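PDB 1YB4: tartronic semialdehyde reductase from Salmonella typhimurium, which probably catalyses the reversible NAD(P)H-dependent reduction of tartronic semialdehyde (2-hydroxy-3-oxopropanoate) to (R)-glycerate. Local coordinates for residues I61-V66 and V93-I98; A120-G125 and G132-M137. All coordinates share one frame; numbering follows the deposited sequence.

Interaction 1: residues I61-V66 and V93-I98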
loop_
_atom_site.group_PDB
_atom_site.type_symbol
_atom_site.label_atom_id
_atom_site.label_comp_id
_atom_site.label_asym_id
_atom_site.label_seq_id
_atom_site.Cartn_x
_atom_site.Cartn_y
_atom_site.Cartn_z
ATOM N N ILE A 61 -22.668 34.958 19.653
ATOM C CA ILE A 61 -21.637 34.053 19.166
ATOM C C ILE A 61 -21.998 32.669 19.718
ATOM O O ILE A 61 -22.120 32.478 20.933
ATOM C CB ILE A 61 -20.237 34.485 19.652
ATOM C CG1 ILE A 61 -19.869 35.841 19.036
ATOM C CG2 ILE A 61 -19.195 33.454 19.244
ATOM C CD1 ILE A 61 -18.546 36.423 19.538
ATOM N N ILE A 62 -22.207 31.720 18.811
ATOM C CA ILE A 62 -22.586 30.357 19.184
ATOM C C ILE A 62 -21.488 29.326 18.877
ATOM O O ILE A 62 -21.078 29.165 17.728
ATOM C CB ILE A 62 -23.874 29.914 18.435
ATOM C CG1 ILE A 62 -25.062 30.801 18.823
ATOM C CG2 ILE A 62 -24.176 28.456 18.740
ATOM C CD1 ILE A 62 -25.076 32.153 18.144
ATOM N N PHE A 63 -21.033 28.627 19.915
ATOM C CA PHE A 63 -20.000 27.598 19.804
ATOM C C PHE A 63 -20.637 26.225 19.699
ATOM O O PHE A 63 -21.489 25.870 20.516
ATOM C CB PHE A 63 -19.103 27.618 21.041
ATOM C CG PHE A 63 -18.190 28.793 21.093
ATOM C CD1 PHE A 63 -16.981 28.775 20.410
ATOM C CD2 PHE A 63 -18.569 29.957 21.764
ATOM C CE1 PHE A 63 -16.161 29.905 20.386
ATOM C CE2 PHE A 63 -17.759 31.091 21.745
ATOM C CZ PHE A 63 -16.552 31.069 21.055
ATOM N N ILE A 64 -20.210 25.451 18.707
ATOM C CA ILE A 64 -20.718 24.101 18.511
ATOM C C ILE A 64 -19.608 23.054 18.666
ATOM O O ILE A 64 -18.613 23.099 17.950
ATOM C CB ILE A 64 -21.333 23.951 17.106
ATOM C CG1 ILE A 64 -22.533 24.886 16.971
ATOM C CG2 ILE A 64 -21.711 22.482 16.838
ATOM C CD1 ILE A 64 -23.117 24.906 15.585
HETATM N N MSE A 65 -19.766 22.134 19.617
HETATM C CA MSE A 65 -18.781 21.069 19.805
HETATM C C MSE A 65 -19.487 19.722 19.882
HETATM O O MSE A 65 -19.646 19.135 20.959
HETATM C CB MSE A 65 -17.932 21.279 21.062
HETATM C CG MSE A 65 -16.815 20.226 21.245
HETATM SE SE MSE A 65 -15.319 20.271 19.954
HETATM C CE MSE A 65 -15.878 18.895 18.722
ATOM N N VAL A 66 -19.896 19.255 18.705
ATOM C CA VAL A 66 -20.595 17.991 18.515
ATOM C C VAL A 66 -19.622 17.005 17.815
ATOM O O VAL A 66 -18.651 17.429 17.188
ATOM C CB VAL A 66 -21.857 18.247 17.661
ATOM C CG1 VAL A 66 -21.498 18.261 16.213
ATOM C CG2 VAL A 66 -22.929 17.223 17.960
ATOM N N VAL A 93 -19.736 29.522 15.316
ATOM C CA VAL A 93 -18.414 28.943 15.190
ATOM C C VAL A 93 -18.425 27.460 15.544
ATOM O O VAL A 93 -18.691 27.062 16.683
ATOM C CB VAL A 93 -17.373 29.694 16.070
ATOM C CG1 VAL A 93 -17.560 31.191 15.925
ATOM C CG2 VAL A 93 -17.513 29.300 17.499
ATOM N N ASP A 94 -18.151 26.642 14.535
ATOM C CA ASP A 94 -18.113 25.205 14.710
ATOM C C ASP A 94 -16.680 24.821 14.984
ATOM O O ASP A 94 -15.774 25.108 14.188
ATOM C CB ASP A 94 -18.613 24.487 13.458
ATOM C CG ASP A 94 -18.695 22.994 13.650
ATOM O OD1 ASP A 94 -18.915 22.563 14.810
ATOM O OD2 ASP A 94 -18.552 22.261 12.646
HETATM N N MSE A 95 -16.476 24.177 16.123
HETATM C CA MSE A 95 -15.148 23.762 16.507
HETATM C C MSE A 95 -14.982 22.255 16.438
HETATM O O MSE A 95 -13.960 21.711 16.867
HETATM C CB MSE A 95 -14.827 24.313 17.892
HETATM C CG MSE A 95 -14.768 25.835 17.879
HETATM SE SE MSE A 95 -14.171 26.651 19.522
HETATM C CE MSE A 95 -12.245 26.525 19.273
ATOM N N SER A 96 -15.988 21.595 15.862
ATOM C CA SER A 96 -15.966 20.149 15.676
ATOM C C SER A 96 -15.039 19.848 14.508
ATOM O O SER A 96 -14.723 20.737 13.716
ATOM C CB SER A 96 -17.351 19.614 15.296
ATOM O OG SER A 96 -18.382 20.087 16.141
ATOM N N SER A 97 -14.593 18.601 14.407
ATOM C CA SER A 97 -13.763 18.195 13.278
ATOM C C SER A 97 -14.705 17.406 12.379
ATOM O O SER A 97 -15.023 16.244 12.647
ATOM C CB SER A 97 -12.594 17.308 13.721
ATOM O OG SER A 97 -11.640 18.055 14.437
ATOM N N ILE A 98 -15.176 18.059 11.328
ATOM C CA ILE A 98 -16.094 17.417 10.405
ATOM C C ILE A 98 -15.579 17.553 8.982
ATOM O O ILE A 98 -14.441 17.970 8.756
ATOM C CB ILE A 98 -17.517 18.038 10.501
ATOM C CG1 ILE A 98 -17.546 19.418 9.842
ATOM C CG2 ILE A 98 -17.914 18.181 11.960
ATOM C CD1 ILE A 98 -18.906 20.116 9.937
#

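Interaction 2: residues A120-G125 and G132-M137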
loop_
_atom_site.group_PDB
_atom_site.type_symbol
_atom_site.label_atom_id
_atom_site.label_comp_id
_atom_site.label_asym_id
_atom_site.label_seq_id
_atom_site.Cartn_x
_atom_site.Cartn_y
_atom_site.Cartn_z
ATOM N N ALA A 120 -13.605 26.279 13.006
ATOM C CA ALA A 120 -12.336 26.281 13.699
ATOM C C ALA A 120 -12.073 24.965 14.432
ATOM O O ALA A 120 -12.111 24.903 15.673
ATOM C CB ALA A 120 -12.278 27.457 14.673
ATOM N N PRO A 121 -11.830 23.884 13.670
ATOM C CA PRO A 121 -11.554 22.590 14.295
ATOM C C PRO A 121 -10.413 22.769 15.292
ATOM O O PRO A 121 -9.607 23.700 15.162
ATOM C CB PRO A 121 -11.163 21.704 13.111
ATOM C CG PRO A 121 -10.734 22.691 12.032
ATOM C CD PRO A 121 -11.736 23.794 12.202
ATOM N N VAL A 122 -10.340 21.889 16.287
ATOM C CA VAL A 122 -9.295 21.997 17.290
ATOM C C VAL A 122 -8.525 20.695 17.480
ATOM O O VAL A 122 -8.998 19.622 17.119
ATOM C CB VAL A 122 -9.899 22.416 18.649
ATOM C CG1 VAL A 122 -10.891 21.389 19.116
ATOM C CG2 VAL A 122 -8.815 22.557 19.668
ATOM N N SER A 123 -7.322 20.800 18.026
ATOM C CA SER A 123 -6.523 19.618 18.319
ATOM C C SER A 123 -5.804 19.848 19.644
ATOM O O SER A 123 -5.394 20.968 19.945
ATOM C CB SER A 123 -5.530 19.313 17.182
ATOM O OG SER A 123 -4.809 20.453 16.751
ATOM N N GLY A 124 -5.686 18.794 20.445
ATOM C CA GLY A 124 -5.023 18.900 21.731
ATOM C C GLY A 124 -5.642 17.939 22.728
ATOM O O GLY A 124 -5.059 17.624 23.767
ATOM N N GLY A 125 -6.848 17.480 22.413
ATOM C CA GLY A 125 -7.544 16.545 23.278
ATOM C C GLY A 125 -8.028 17.110 24.601
ATOM O O GLY A 125 -7.869 18.297 24.906
ATOM N N GLY A 132 -6.657 25.144 28.321
ATOM C CA GLY A 132 -6.739 26.315 27.456
ATOM C C GLY A 132 -5.561 26.431 26.492
ATOM O O GLY A 132 -5.225 27.522 26.012
ATOM N N THR A 133 -4.935 25.291 26.205
ATOM C CA THR A 133 -3.781 25.240 25.316
ATOM C C THR A 133 -4.071 24.515 23.998
ATOM O O THR A 133 -3.174 23.937 23.386
ATOM C CB THR A 133 -2.609 24.526 25.989
ATOM O OG1 THR A 133 -2.973 23.162 26.230
ATOM C CG2 THR A 133 -2.244 25.221 27.307
ATOM N N LEU A 134 -5.322 24.529 23.566
ATOM C CA LEU A 134 -5.671 23.880 22.315
ATOM C C LEU A 134 -5.040 24.604 21.124
ATOM O O LEU A 134 -4.732 25.800 21.194
ATOM C CB LEU A 134 -7.178 23.902 22.116
ATOM C CG LEU A 134 -8.061 23.134 23.088
ATOM C CD1 LEU A 134 -9.526 23.625 22.951
ATOM C CD2 LEU A 134 -7.924 21.634 22.802
ATOM N N SER A 135 -4.835 23.867 20.039
ATOM C CA SER A 135 -4.342 24.474 18.813
ATOM C C SER A 135 -5.645 24.679 18.039
ATOM O O SER A 135 -6.510 23.798 18.038
ATOM C CB SER A 135 -3.389 23.538 18.069
ATOM O OG SER A 135 -2.180 23.425 18.790
ATOM N N ILE A 136 -5.798 25.845 17.409
ATOM C CA ILE A 136 -7.021 26.158 16.689
ATOM C C ILE A 136 -6.782 26.666 15.265
ATOM O O ILE A 136 -6.159 27.714 15.064
ATOM C CB ILE A 136 -7.820 27.203 17.486
ATOM C CG1 ILE A 136 -8.061 26.689 18.910
ATOM C CG2 ILE A 136 -9.118 27.489 16.809
ATOM C CD1 ILE A 136 -8.666 27.733 19.859
HETATM N N MSE A 137 -7.269 25.922 14.272
HETATM C CA MSE A 137 -7.110 26.326 12.878
HETATM C C MSE A 137 -8.466 26.848 12.435
HETATM O O MSE A 137 -9.476 26.167 12.579
HETATM C CB MSE A 137 -6.646 25.143 12.033
HETATM C CG MSE A 137 -6.479 23.881 12.839
HETATM SE SE MSE A 137 -4.972 22.796 12.318
HETATM C CE MSE A 137 -4.838 21.688 13.911
#

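Interaction 1: residues I61-V66 and V93-I98
The Phe63 ring has the selenium of Met95 at its edge, near the ring plane, with SE 3.6 Å from Phe63 CD1. This is a Met-aromatic contact in its edge form. Val93 lies alongside Phe63 and points the same way, but how closely it approaches the ring is doubtful. All three side chains lie on one side of the sheet, where Leu151 of helix 142-155 also touches Phe63. The carboxylate of Asp94 is the other flat group, and it lies on the opposite side with Ile64. Its OD1 packs against Ile64 CG2 at 3.5 Å and accepts a weak bond from Ser96 N.

Between the faces runs a parallel backbone ladder that pairs Phe63 with Val93 and Ile64 with Asp94. Val93 N bonds Ile62 O at 2.8 Å. Ile64 N returns a bond to Val93 O. Met95 N then reaches Ile64 O at 3.0 Å. These are neighbouring parallel strands of the Rossmann-type domain, joined through helix 69-77 as a beta-alpha-beta unit. That helix covers the Ile64 face through Leu76.

Beyond the strand ends the contact becomes more polar. Ser96 OG lies 2.9 Å from both Val66 O and Asp94 OD1, and its one proton could serve either acceptor. Met65 CG is anti to the backbone N (chi1 -176°), and the chain then bends so that CE reaches Ser96 CA at 3.3 Å. The Met65 side chain lies about 8 Å from that of Lys172, the predicted active-site residue. Ser97, which follows Ser96, hydrogen-bonds Lys172 NZ through OG.

Interaction 2: residues A120-G125 and G132-M137
Ala120 lies against Ile136 and Met137: its CB packs on Ile136 CG2 at 3.8 Å, and its CA makes a CA-H...O contact with Met137 O. Pro121 follows with its ring carbon CD 3.3 Å from the same oxygen. Its nitrogen has no hydrogen to give, but its carbonyl accepts a weak bond from Met137 N. Val122 forms the non-hydrogen-bonded pair with Ile136 and sends CG2, the branch anti to the backbone N, across Leu134. The methyl sits among Leu134 CB, CG and both delta carbons. Ser123 and Ser135 form the antiparallel hydrogen-bonded pair, with Ser135 N to Ser123 O 3.0 Å and Ser123 N to Ser135 O 3.1 Å. The Ser123 hydroxyl lies 3.6 Å from Ser135 CB. The long Met137 chain reaches along to it, and CE comes within 3.1 Å of Ser123 OG, a close approach and not a bond. Gly124 turns out of the strand with backbone angles that suit glycine, since a CB there would press on the preceding carbonyl. Lys172, the predicted active-site residue, bonds Val122 O and touches Pro121 and Ser123. The arrangement is an antiparallel strand pair joined through helix 125-131, beside the probable catalytic site of this Rossmann-type NAD-binding domain.

Overall arrangement
Interactions 1 and 2 are both largely buried and belong to one sheet, in which strands 90-94 and 115-123 are neighbours. Asp94 O and Ala120 N, 2.7 Å apart, probably form a hydrogen bond between them. Interaction 1 lies in the parallel part of the sheet, while interaction 2 is its antiparallel junction, between strands 115-123 and 134-139. The first combines aromatic and selenium packing with a carboxylate and hydroxyl cluster. The second relies on aliphatic packing and backbone bonds, and reaches a more exposed glycine turn. Helix 142-155 covers side chains of both. Both reach the region of the predicted active-site Lys172, interaction 1 from the loop after its strand and interaction 2 from the strand itself.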